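Argonaute protein (Marinitoga piezophila, PDB 5I4A) uses short guide RNAs with a 5'-hydroxyl end to bind complementary DNA or RNA targets and cleave them, and may defend the bacterium against mobile genetic elements. Local coordinates at residues 271-276 and 282-287; 317-322 and 338-343; 327-332 and 417-422. One frame throughout, in Å; residues are numbered along the deposited sequence.

Interaction 1 (271-276 and 282-287); sequences YKFKNG and KDVFKY
Tyr287 and Phe273 meet beta carbon to beta carbon, CB of one 3.6 Å from CB of the other; the two rings still touch obliquely, CD2 of Phe273 4.0 Å from CD2 of Tyr287, but each lays a face against a different part of the backbone. The Phe273 ring lies against the start of helix 284-287: CA of Val284 stands 3.7 Å from the centroid of the Phe273 ring, nearly on the ring normal, a CH-pi contact. The same ring presses on the branch point of Val284, with CE1 of Phe273 3.4 Å from CB of Val284. In Phe273, CG lies opposite the carbonyl carbon (chi1 -54°), which swings the ring off the loop and against the helix.

The Tyr287 ring turns toward Gly276. CA of Gly276 sits over its face, 3.9 Å from the centroid of the Tyr287 ring, where a side chain on the glycine would run into CD1. The carbonyl O of Tyr287 itself takes the backbone N-H of Asn275 at 2.9 Å. The amide ND2 of Asn275 adds a water bridge to the carbonyl O of Lys286.

Here a turn of linker L2 lies back against the short helix that follows it; Asp283, bonded to Ser278 through OD2, ties the helix start to the intervening strand 277-278. The chemistry is mixed: aromatic faces cover backbone CH groups, the Phe273-Val284 pair being buried and the Tyr287-Gly276 pair less so, while a backbone bond and a water fasten the turn to the last residues of the helix, so the hold probably depends little on charge.

Interaction 2 (317-322 and 338-343); sequences ELFHNK and VEFLRD
Phe319 overlaps one corner of the Phe340 ring: its CD1 lies 3.3 Å from CZ of Phe340, with CE1 of Phe319 following at 3.8 Å from that same CZ. The two planes stand at 80° and the centroids are 5.2 Å apart, yet the approach is oblique, with CZ of Phe340 reaching CD1 and CE1 of Phe319. Each ring is carried toward the other by the same first torsion, CG lying opposite the carbonyl carbon, with chi1 -53° in Phe319 and -64° in Phe340. Contact between the segments rests on these two rings alone and is wholly apolar.

A third ring, Phe300 of strand 295-302, meets both, edge-to-face with Phe319, and Phe326 makes a further edge-to-face pair with Phe319. With an alanine in place of Phe319, the end of the Phe340 ring would probably lose this neighbour, leaving a gap beside Phe300.

Both segments belong to the Mid domain. Helix 312-320 packs here beside the parallel sheet, in which strand 337-340 pairs with strand 295-302; helix 325-333, the link between them in the chain, lays Tyr327 against Phe340 and bonds its hydroxyl to the carbonyl O of Phe319.

Interaction 3 (327-332 and 417-422); sequences YRAAAE and SYVYKM. With nucleotides of chain B.
Between segments 327-332 and 417-422 the closest CA atoms are those of Ala330 and Val419, 6.4 Å apart, a close approach consistent with the small residues on one side. Val419 points its two methyl groups at the other helix and divides them between neighbouring alanines. CG1, opposite the backbone N (chi1 180°), lies 3.9 Å from CA of Ala330 and also near its CB; CG2 reaches CB of Ala329 at 4.1 Å. The contact is apolar, made by methyl groups against the alanines, and all three residues are buried.

These are helices of the Mid domain, whose parallel beta sheet is flanked by helices as in a Rossmann-like fold. Ala330 also packs on Val338 of strand 337-340, while Tyr418 and Met422 lie against strand 374-379.

Helix 412-424 also meets the guide RNA. Lys421 extends its whole chain to the sugar-phosphate backbone of the guide, where NZ lies 2.5 Å from OP1 of U3 of chain B, a hydrogen bond whose length is doubtfully short, and makes a weak one, 3.3 Å, to O3' of A2 of chain B. The carbonyl O of Leu638 is another partner of the same NZ. One turn earlier, CB of Ser417 comes within 3.2 Å of N3 in the base of A2 of chain B, and CD1 of Tyr418 lies 3.9 Å from C4' in the sugar of A2 of chain B.

Overall arrangement
Interaction 1 closes in linker L2 before the other two begin in the Mid domain, where interactions 2 and 3 alternate along the chain. Helix 325-333 joins all three. It follows helix 312-320 and leads into strand 337-340, the two elements of interaction 2, and it supplies one side of interaction 3. At its far end Glu332 touches Phe285 of interaction 1. The centre of interaction 3 lies about 13 Å from each of the others, whose own centres are about 25 Å apart and which do not touch each other. The linker, the helix layer and the sheet edge are thus packed in continuous succession, beside a helix that grips the guide RNA.

Interaction 1 (271-276 and 282-287)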
loop_
_atom_site.group_PDB
_atom_site.type_symbol
_atom_site.label_atom_id
_atom_site.label_comp_id
_atom_site.label_asym_id
_atom_site.label_seq_id
_atom_site.Cartn_x
_atom_site.Cartn_y
_atom_site.Cartn_z
ATOM N N TYR A 271 -15.829 6.787 18.659
ATOM C CA TYR A 271 -15.625 5.466 19.237
ATOM C C TYR A 271 -16.508 5.295 20.467
ATOM O O TYR A 271 -16.600 6.193 21.308
ATOM C CB TYR A 271 -14.158 5.266 19.620
ATOM C CG TYR A 271 -13.176 5.340 18.468
ATOM C CD1 TYR A 271 -12.717 6.565 17.997
ATOM C CD2 TYR A 271 -12.694 4.185 17.866
ATOM C CE1 TYR A 271 -11.815 6.636 16.953
ATOM C CE2 TYR A 271 -11.791 4.246 16.820
ATOM C CZ TYR A 271 -11.356 5.474 16.368
ATOM O OH TYR A 271 -10.458 5.537 15.328
ATOM N N LYS A 272 -17.161 4.136 20.564
ATOM C CA LYS A 272 -17.984 3.785 21.719
ATOM C C LYS A 272 -17.202 2.826 22.610
ATOM O O LYS A 272 -16.947 1.681 22.226
ATOM C CB LYS A 272 -19.307 3.155 21.289
ATOM C CG LYS A 272 -20.422 4.145 20.987
ATOM C CD LYS A 272 -21.739 3.421 20.718
ATOM C CE LYS A 272 -22.606 3.320 21.971
ATOM N NZ LYS A 272 -21.910 2.661 23.112
ATOM N N PHE A 273 -16.834 3.289 23.798
ATOM C CA PHE A 273 -16.194 2.456 24.801
ATOM C C PHE A 273 -17.242 2.015 25.824
ATOM O O PHE A 273 -18.449 2.179 25.617
ATOM C CB PHE A 273 -15.027 3.220 25.429
ATOM C CG PHE A 273 -14.049 3.758 24.421
ATOM C CD1 PHE A 273 -13.242 2.895 23.695
ATOM C CD2 PHE A 273 -13.939 5.120 24.195
ATOM C CE1 PHE A 273 -12.346 3.383 22.758
ATOM C CE2 PHE A 273 -13.041 5.616 23.264
ATOM C CZ PHE A 273 -12.243 4.745 22.544
ATOM N N LYS A 274 -16.792 1.445 26.944
ATOM C CA LYS A 274 -17.744 0.958 27.938
ATOM C C LYS A 274 -18.414 2.109 28.678
ATOM O O LYS A 274 -19.642 2.136 28.819
ATOM C CB LYS A 274 -17.055 0.018 28.927
ATOM C CG LYS A 274 -17.964 -0.478 30.049
ATOM C CD LYS A 274 -17.518 -1.828 30.587
ATOM C CE LYS A 274 -17.948 -2.023 32.035
ATOM N NZ LYS A 274 -17.032 -1.312 32.972
ATOM N N ASN A 275 -17.629 3.071 29.162
ATOM C CA ASN A 275 -18.154 4.115 30.032
ATOM C C ASN A 275 -18.077 5.503 29.403
ATOM O O ASN A 275 -18.162 6.507 30.119
ATOM C CB ASN A 275 -17.419 4.091 31.371
ATOM C CG ASN A 275 -17.378 2.705 31.987
ATOM O OD1 ASN A 275 -18.394 2.010 32.055
ATOM N ND2 ASN A 275 -16.195 2.289 32.423
ATOM N N GLY A 276 -17.932 5.585 28.086
ATOM C CA GLY A 276 -17.886 6.884 27.442
ATOM C C GLY A 276 -17.644 6.745 25.957
ATOM O O GLY A 276 -17.496 5.641 25.423
ATOM N N LYS A 282 -7.335 6.756 21.856
ATOM C CA LYS A 282 -6.585 6.681 23.104
ATOM C C LYS A 282 -7.454 6.911 24.332
ATOM O O LYS A 282 -7.040 6.550 25.440
ATOM C CB LYS A 282 -5.434 7.689 23.079
ATOM C CG LYS A 282 -5.891 9.127 22.988
ATOM C CD LYS A 282 -4.739 10.092 23.171
ATOM C CE LYS A 282 -5.225 11.526 23.061
ATOM N NZ LYS A 282 -4.188 12.502 23.486
ATOM N N ASP A 283 -8.642 7.492 24.173
ATOM C CA ASP A 283 -9.570 7.564 25.297
ATOM C C ASP A 283 -10.095 6.204 25.724
ATOM O O ASP A 283 -10.865 6.141 26.682
ATOM C CB ASP A 283 -10.754 8.478 24.953
ATOM C CG ASP A 283 -10.458 9.926 25.225
ATOM O OD1 ASP A 283 -9.456 10.197 25.930
ATOM O OD2 ASP A 283 -11.229 10.790 24.750
ATOM N N VAL A 284 -9.698 5.128 25.045
ATOM C CA VAL A 284 -10.057 3.789 25.500
ATOM C C VAL A 284 -9.573 3.557 26.927
ATOM O O VAL A 284 -10.201 2.812 27.691
ATOM C CB VAL A 284 -9.502 2.722 24.523
ATOM C CG1 VAL A 284 -7.978 2.673 24.574
ATOM C CG2 VAL A 284 -10.116 1.348 24.793
ATOM N N PHE A 285 -8.464 4.189 27.315
ATOM C CA PHE A 285 -7.961 4.082 28.679
ATOM C C PHE A 285 -8.753 4.921 29.671
ATOM O O PHE A 285 -8.605 4.722 30.881
ATOM C CB PHE A 285 -6.484 4.482 28.731
ATOM C CG PHE A 285 -5.582 3.568 27.958
ATOM C CD1 PHE A 285 -5.221 2.332 28.472
ATOM C CD2 PHE A 285 -5.093 3.940 26.718
ATOM C CE1 PHE A 285 -4.390 1.484 27.763
ATOM C CE2 PHE A 285 -4.261 3.098 26.007
ATOM C CZ PHE A 285 -3.910 1.867 26.531
ATOM N N LYS A 286 -9.576 5.855 29.194
ATOM C CA LYS A 286 -10.482 6.594 30.065
ATOM C C LYS A 286 -11.777 5.841 30.330
ATOM O O LYS A 286 -12.299 5.886 31.448
ATOM C CB LYS A 286 -10.826 7.958 29.458
ATOM C CG LYS A 286 -9.777 9.039 29.635
ATOM C CD LYS A 286 -10.334 10.382 29.195
ATOM C CE LYS A 286 -9.255 11.446 29.131
ATOM N NZ LYS A 286 -9.703 12.603 28.303
ATOM N N TYR A 287 -12.304 5.146 29.322
ATOM C CA TYR A 287 -13.657 4.607 29.377
ATOM C C TYR A 287 -13.707 3.096 29.193
ATOM O O TYR A 287 -14.807 2.538 29.083
ATOM C CB TYR A 287 -14.531 5.301 28.328
ATOM C CG TYR A 287 -14.432 6.810 28.382
ATOM C CD1 TYR A 287 -15.018 7.527 29.418
ATOM C CD2 TYR A 287 -13.751 7.519 27.397
ATOM C CE1 TYR A 287 -14.930 8.907 29.474
ATOM C CE2 TYR A 287 -13.658 8.901 27.445
ATOM C CZ TYR A 287 -14.250 9.589 28.487
ATOM O OH TYR A 287 -14.165 10.962 28.545
HETATM O O HOH W 1 -13.710 3.373 32.343
#

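Interaction 2 (317-322 and 338-343)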
loop_
_atom_site.group_PDB
_atom_site.type_symbol
_atom_site.label_atom_id
_atom_site.label_comp_id
_atom_site.label_asym_id
_atom_site.label_seq_id
_atom_site.Cartn_x
_atom_site.Cartn_y
_atom_site.Cartn_z
ATOM N N GLU A 317 9.813 -3.670 38.183
ATOM C CA GLU A 317 9.019 -2.444 38.176
ATOM C C GLU A 317 7.691 -2.648 37.458
ATOM O O GLU A 317 6.672 -2.068 37.846
ATOM C CB GLU A 317 9.802 -1.309 37.511
ATOM C CG GLU A 317 11.004 -0.830 38.305
ATOM C CD GLU A 317 11.809 0.219 37.561
ATOM O OE1 GLU A 317 11.604 0.367 36.340
ATOM O OE2 GLU A 317 12.644 0.897 38.199
ATOM N N LEU A 318 7.677 -3.470 36.407
ATOM C CA LEU A 318 6.462 -3.640 35.623
ATOM C C LEU A 318 5.522 -4.671 36.236
ATOM O O LEU A 318 4.303 -4.461 36.264
ATOM C CB LEU A 318 6.819 -4.037 34.189
ATOM C CG LEU A 318 7.217 -2.885 33.259
ATOM C CD1 LEU A 318 7.746 -3.422 31.946
ATOM C CD2 LEU A 318 6.024 -1.973 33.025
ATOM N N PHE A 319 6.058 -5.788 36.729
ATOM C CA PHE A 319 5.227 -6.932 37.070
ATOM C C PHE A 319 5.274 -7.350 38.534
ATOM O O PHE A 319 4.387 -8.096 38.965
ATOM C CB PHE A 319 5.611 -8.128 36.188
ATOM C CG PHE A 319 5.603 -7.813 34.721
ATOM C CD1 PHE A 319 4.412 -7.584 34.057
ATOM C CD2 PHE A 319 6.787 -7.723 34.011
ATOM C CE1 PHE A 319 4.398 -7.288 32.703
ATOM C CE2 PHE A 319 6.782 -7.425 32.660
ATOM C CZ PHE A 319 5.585 -7.207 32.005
ATOM N N HIS A 320 6.260 -6.897 39.310
ATOM C CA HIS A 320 6.249 -7.152 40.744
ATOM C C HIS A 320 5.506 -6.079 41.524
ATOM O O HIS A 320 5.032 -6.352 42.632
ATOM C CB HIS A 320 7.677 -7.279 41.280
ATOM C CG HIS A 320 8.285 -8.629 41.062
ATOM N ND1 HIS A 320 9.373 -9.082 41.776
ATOM C CD2 HIS A 320 7.952 -9.627 40.210
ATOM C CE1 HIS A 320 9.686 -10.300 41.372
ATOM N NE2 HIS A 320 8.838 -10.654 40.423
ATOM N N ASN A 321 5.403 -4.873 40.973
ATOM C CA ASN A 321 4.528 -3.833 41.505
ATOM C C ASN A 321 3.148 -4.037 40.893
ATOM O O ASN A 321 2.930 -3.724 39.718
ATOM C CB ASN A 321 5.086 -2.447 41.187
ATOM C CG ASN A 321 4.118 -1.319 41.528
ATOM O OD1 ASN A 321 3.156 -1.507 42.276
ATOM N ND2 ASN A 321 4.379 -0.137 40.984
ATOM N N LYS A 322 2.211 -4.561 41.689
ATOM C CA LYS A 322 0.850 -4.819 41.211
ATOM C C LYS A 322 0.073 -3.540 40.886
ATOM O O LYS A 322 -1.123 -3.627 40.568
ATOM C CB LYS A 322 0.072 -5.645 42.240
ATOM C CG LYS A 322 0.694 -6.995 42.586
ATOM C CD LYS A 322 0.793 -7.922 41.382
ATOM C CE LYS A 322 1.438 -9.251 41.760
ATOM N NZ LYS A 322 0.627 -10.016 42.751
ATOM N N VAL A 338 -5.127 -9.865 36.060
ATOM C CA VAL A 338 -3.873 -10.197 35.397
ATOM C C VAL A 338 -3.267 -11.388 36.124
ATOM O O VAL A 338 -3.146 -11.374 37.355
ATOM C CB VAL A 338 -2.903 -9.002 35.388
ATOM C CG1 VAL A 338 -1.628 -9.355 34.631
ATOM C CG2 VAL A 338 -3.575 -7.782 34.777
ATOM N N GLU A 339 -2.893 -12.415 35.367
ATOM C CA GLU A 339 -2.407 -13.657 35.951
ATOM C C GLU A 339 -1.217 -14.155 35.148
ATOM O O GLU A 339 -1.331 -14.395 33.943
ATOM C CB GLU A 339 -3.511 -14.716 35.983
ATOM C CG GLU A 339 -3.065 -16.059 36.527
ATOM C CD GLU A 339 -4.200 -17.059 36.596
ATOM O OE1 GLU A 339 -4.009 -18.139 37.195
ATOM O OE2 GLU A 339 -5.287 -16.763 36.056
ATOM N N PHE A 340 -0.082 -14.316 35.813
ATOM C CA PHE A 340 1.101 -14.905 35.202
ATOM C C PHE A 340 1.165 -16.363 35.633
ATOM O O PHE A 340 1.424 -16.663 36.803
ATOM C CB PHE A 340 2.353 -14.126 35.587
ATOM C CG PHE A 340 2.345 -12.715 35.082
ATOM C CD1 PHE A 340 2.529 -12.452 33.736
ATOM C CD2 PHE A 340 2.117 -11.656 35.941
ATOM C CE1 PHE A 340 2.505 -11.157 33.256
ATOM C CE2 PHE A 340 2.094 -10.356 35.466
ATOM C CZ PHE A 340 2.287 -10.110 34.122
ATOM N N LEU A 341 0.889 -17.263 34.692
ATOM C CA LEU A 341 0.860 -18.686 34.991
ATOM C C LEU A 341 2.260 -19.186 35.310
ATOM O O LEU A 341 3.233 -18.815 34.651
ATOM C CB LEU A 341 0.295 -19.465 33.804
ATOM C CG LEU A 341 -0.960 -18.918 33.122
ATOM C CD1 LEU A 341 -1.338 -19.811 31.954
ATOM C CD2 LEU A 341 -2.110 -18.806 34.108
ATOM N N ARG A 342 2.365 -20.041 36.321
ATOM C CA ARG A 342 3.650 -20.600 36.708
ATOM C C ARG A 342 3.604 -22.119 36.653
ATOM O O ARG A 342 2.613 -22.742 37.049
ATOM C CB ARG A 342 4.070 -20.123 38.104
ATOM C CG ARG A 342 2.929 -19.929 39.078
ATOM C CD ARG A 342 3.341 -19.012 40.221
ATOM N NE ARG A 342 4.495 -19.526 40.955
ATOM C CZ ARG A 342 4.440 -20.547 41.805
ATOM N NH1 ARG A 342 3.289 -21.171 42.019
ATOM N NH2 ARG A 342 5.535 -20.950 42.435
ATOM N N ASP A 343 4.681 -22.698 36.133
ATOM C CA ASP A 343 4.841 -24.144 36.080
ATOM C C ASP A 343 5.080 -24.677 37.486
ATOM O O ASP A 343 6.035 -24.271 38.152
ATOM C CB ASP A 343 6.005 -24.488 35.148
ATOM C CG ASP A 343 6.500 -25.914 35.309
ATOM O OD1 ASP A 343 5.704 -26.805 35.673
ATOM O OD2 ASP A 343 7.701 -26.145 35.050
#

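Interaction 3 (327-332 and 417-422)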
loop_
_atom_site.group_PDB
_atom_site.type_symbol
_atom_site.label_atom_id
_atom_site.label_comp_id
_atom_site.label_asym_id
_atom_site.label_seq_id
_atom_site.Cartn_x
_atom_site.Cartn_y
_atom_site.Cartn_z
ATOM N N TYR A 327 -0.205 -2.868 35.076
ATOM C CA TYR A 327 -1.426 -3.283 35.761
ATOM C C TYR A 327 -2.505 -2.210 35.692
ATOM O O TYR A 327 -3.694 -2.535 35.636
ATOM C CB TYR A 327 -1.130 -3.630 37.219
ATOM C CG TYR A 327 -0.350 -4.911 37.402
ATOM C CD1 TYR A 327 -0.997 -6.140 37.437
ATOM C CD2 TYR A 327 1.032 -4.892 37.545
ATOM C CE1 TYR A 327 -0.288 -7.315 37.605
ATOM C CE2 TYR A 327 1.748 -6.061 37.714
ATOM C CZ TYR A 327 1.082 -7.270 37.743
ATOM O OH TYR A 327 1.788 -8.440 37.914
ATOM N N ARG A 328 -2.118 -0.936 35.711
ATOM C CA ARG A 328 -3.109 0.126 35.569
ATOM C C ARG A 328 -3.707 0.128 34.170
ATOM O O ARG A 328 -4.907 0.374 34.004
ATOM C CB ARG A 328 -2.485 1.484 35.895
ATOM C CG ARG A 328 -1.979 1.602 37.329
ATOM C CD ARG A 328 -1.803 3.054 37.754
ATOM N NE ARG A 328 -0.941 3.805 36.848
ATOM C CZ ARG A 328 0.386 3.797 36.905
ATOM N NH1 ARG A 328 1.007 3.070 37.821
ATOM N NH2 ARG A 328 1.091 4.514 36.040
ATOM N N ALA A 329 -2.890 -0.156 33.152
ATOM C CA ALA A 329 -3.404 -0.243 31.789
ATOM C C ALA A 329 -4.416 -1.374 31.655
ATOM O O ALA A 329 -5.471 -1.205 31.033
ATOM C CB ALA A 329 -2.255 -0.435 30.802
ATOM N N ALA A 330 -4.117 -2.538 32.239
ATOM C CA ALA A 330 -5.041 -3.664 32.153
ATOM C C ALA A 330 -6.328 -3.381 32.918
ATOM O O ALA A 330 -7.418 -3.754 32.471
ATOM C CB ALA A 330 -4.370 -4.935 32.676
ATOM N N ALA A 331 -6.220 -2.727 34.076
ATOM C CA ALA A 331 -7.415 -2.317 34.805
ATOM C C ALA A 331 -8.209 -1.284 34.015
ATOM O O ALA A 331 -9.435 -1.391 33.884
ATOM C CB ALA A 331 -7.029 -1.772 36.180
ATOM N N GLU A 332 -7.520 -0.279 33.467
ATOM C CA GLU A 332 -8.202 0.761 32.701
ATOM C C GLU A 332 -8.909 0.192 31.481
ATOM O O GLU A 332 -9.961 0.701 31.081
ATOM C CB GLU A 332 -7.205 1.842 32.277
ATOM C CG GLU A 332 -6.817 2.803 33.392
ATOM C CD GLU A 332 -5.596 3.636 33.052
ATOM O OE1 GLU A 332 -5.003 4.226 33.980
ATOM O OE2 GLU A 332 -5.220 3.697 31.860
ATOM N N SER A 417 0.129 0.535 24.943
ATOM C CA SER A 417 -0.165 -0.023 23.626
ATOM C C SER A 417 -0.020 -1.539 23.617
ATOM O O SER A 417 -0.837 -2.250 23.020
ATOM C CB SER A 417 0.770 0.597 22.594
ATOM O OG SER A 417 0.491 1.976 22.431
ATOM N N TYR A 418 1.033 -2.041 24.260
ATOM C CA TYR A 418 1.271 -3.477 24.352
ATOM C C TYR A 418 0.086 -4.190 24.999
ATOM O O TYR A 418 -0.372 -5.230 24.510
ATOM C CB TYR A 418 2.564 -3.704 25.136
ATOM C CG TYR A 418 3.145 -5.097 25.117
ATOM C CD1 TYR A 418 3.197 -5.848 23.947
ATOM C CD2 TYR A 418 3.691 -5.644 26.270
ATOM C CE1 TYR A 418 3.753 -7.120 23.941
ATOM C CE2 TYR A 418 4.249 -6.903 26.271
ATOM C CZ TYR A 418 4.277 -7.641 25.108
ATOM O OH TYR A 418 4.831 -8.898 25.116
ATOM N N VAL A 419 -0.443 -3.627 26.090
ATOM C CA VAL A 419 -1.595 -4.235 26.751
ATOM C C VAL A 419 -2.837 -4.122 25.876
ATOM O O VAL A 419 -3.679 -5.028 25.850
ATOM C CB VAL A 419 -1.821 -3.600 28.135
ATOM C CG1 VAL A 419 -3.022 -4.237 28.823
ATOM C CG2 VAL A 419 -0.580 -3.747 28.998
ATOM N N TYR A 420 -2.978 -3.007 25.154
ATOM C CA TYR A 420 -4.093 -2.869 24.225
ATOM C C TYR A 420 -4.056 -3.961 23.164
ATOM O O TYR A 420 -5.080 -4.586 22.863
ATOM C CB TYR A 420 -4.070 -1.482 23.574
ATOM C CG TYR A 420 -5.197 -1.270 22.589
ATOM C CD1 TYR A 420 -5.082 -1.686 21.265
ATOM C CD2 TYR A 420 -6.382 -0.663 22.983
ATOM C CE1 TYR A 420 -6.115 -1.506 20.365
ATOM C CE2 TYR A 420 -7.419 -0.474 22.090
ATOM C CZ TYR A 420 -7.278 -0.896 20.781
ATOM O OH TYR A 420 -8.308 -0.711 19.888
ATOM N N LYS A 421 -2.879 -4.189 22.572
ATOM C CA LYS A 421 -2.734 -5.235 21.565
ATOM C C LYS A 421 -3.146 -6.595 22.117
ATOM O O LYS A 421 -3.826 -7.373 21.438
ATOM C CB LYS A 421 -1.290 -5.281 21.064
ATOM C CG LYS A 421 -1.011 -6.422 20.102
ATOM C CD LYS A 421 0.428 -6.420 19.624
ATOM C CE LYS A 421 0.620 -7.442 18.518
ATOM N NZ LYS A 421 1.994 -7.423 17.931
ATOM N N MET A 422 -2.742 -6.894 23.354
ATOM C CA MET A 422 -3.136 -8.152 23.982
ATOM C C MET A 422 -4.651 -8.273 24.064
ATOM O O MET A 422 -5.222 -9.316 23.721
ATOM C CB MET A 422 -2.512 -8.258 25.371
ATOM C CG MET A 422 -1.008 -8.414 25.364
ATOM S SD MET A 422 -0.368 -8.512 27.041
ATOM C CE MET A 422 1.374 -8.727 26.718
ATOM P P A B 2 8.326 -4.012 19.564
ATOM O OP1 A B 2 8.809 -2.982 18.615
ATOM O OP2 A B 2 8.941 -4.121 20.910
ATOM O "O5'" A B 2 6.763 -3.768 19.745
ATOM C "C5'" A B 2 5.957 -4.646 20.518
ATOM C "C4'" A B 2 4.595 -4.049 20.749
ATOM O "O4'" A B 2 4.722 -2.912 21.644
ATOM C "C3'" A B 2 3.923 -3.478 19.510
ATOM O "O3'" A B 2 3.248 -4.457 18.740
ATOM C "C2'" A B 2 3.014 -2.403 20.087
ATOM O "O2'" A B 2 1.846 -2.975 20.657
ATOM C "C1'" A B 2 3.887 -1.861 21.214
ATOM N N9 A B 2 4.754 -0.763 20.748
ATOM C C8 A B 2 6.105 -0.807 20.512
ATOM N N7 A B 2 6.612 0.331 20.100
ATOM C C5 A B 2 5.513 1.181 20.061
ATOM C C6 A B 2 5.373 2.534 19.705
ATOM N N6 A B 2 6.390 3.303 19.302
ATOM N N1 A B 2 4.136 3.075 19.774
ATOM C C2 A B 2 3.119 2.307 20.177
ATOM N N3 A B 2 3.131 1.024 20.536
ATOM C C4 A B 2 4.369 0.519 20.456
ATOM P P U B 3 3.136 -4.277 17.149
ATOM O OP1 U B 3 2.297 -5.371 16.598
ATOM O OP2 U B 3 4.494 -4.056 16.600
ATOM O "O5'" U B 3 2.321 -2.923 16.996
ATOM C "C5'" U B 3 2.594 -2.033 15.931
ATOM C "C4'" U B 3 1.922 -0.704 16.142
ATOM O "O4'" U B 3 2.622 0.050 17.168
ATOM C "C3'" U B 3 1.922 0.214 14.933
ATOM O "O3'" U B 3 0.857 -0.073 14.047
ATOM C "C2'" U B 3 1.828 1.598 15.553
ATOM O "O2'" U B 3 0.491 1.892 15.915
ATOM C "C1'" U B 3 2.654 1.418 16.827
ATOM N N1 U B 3 4.067 1.806 16.619
ATOM C C2 U B 3 4.365 3.145 16.430
ATOM O O2 U B 3 3.529 4.033 16.432
ATOM N N3 U B 3 5.698 3.413 16.236
ATOM C C4 U B 3 6.733 2.507 16.215
ATOM O O4 U B 3 7.883 2.908 16.032
ATOM C C5 U B 3 6.345 1.146 16.417
ATOM C C6 U B 3 5.055 0.853 16.606
#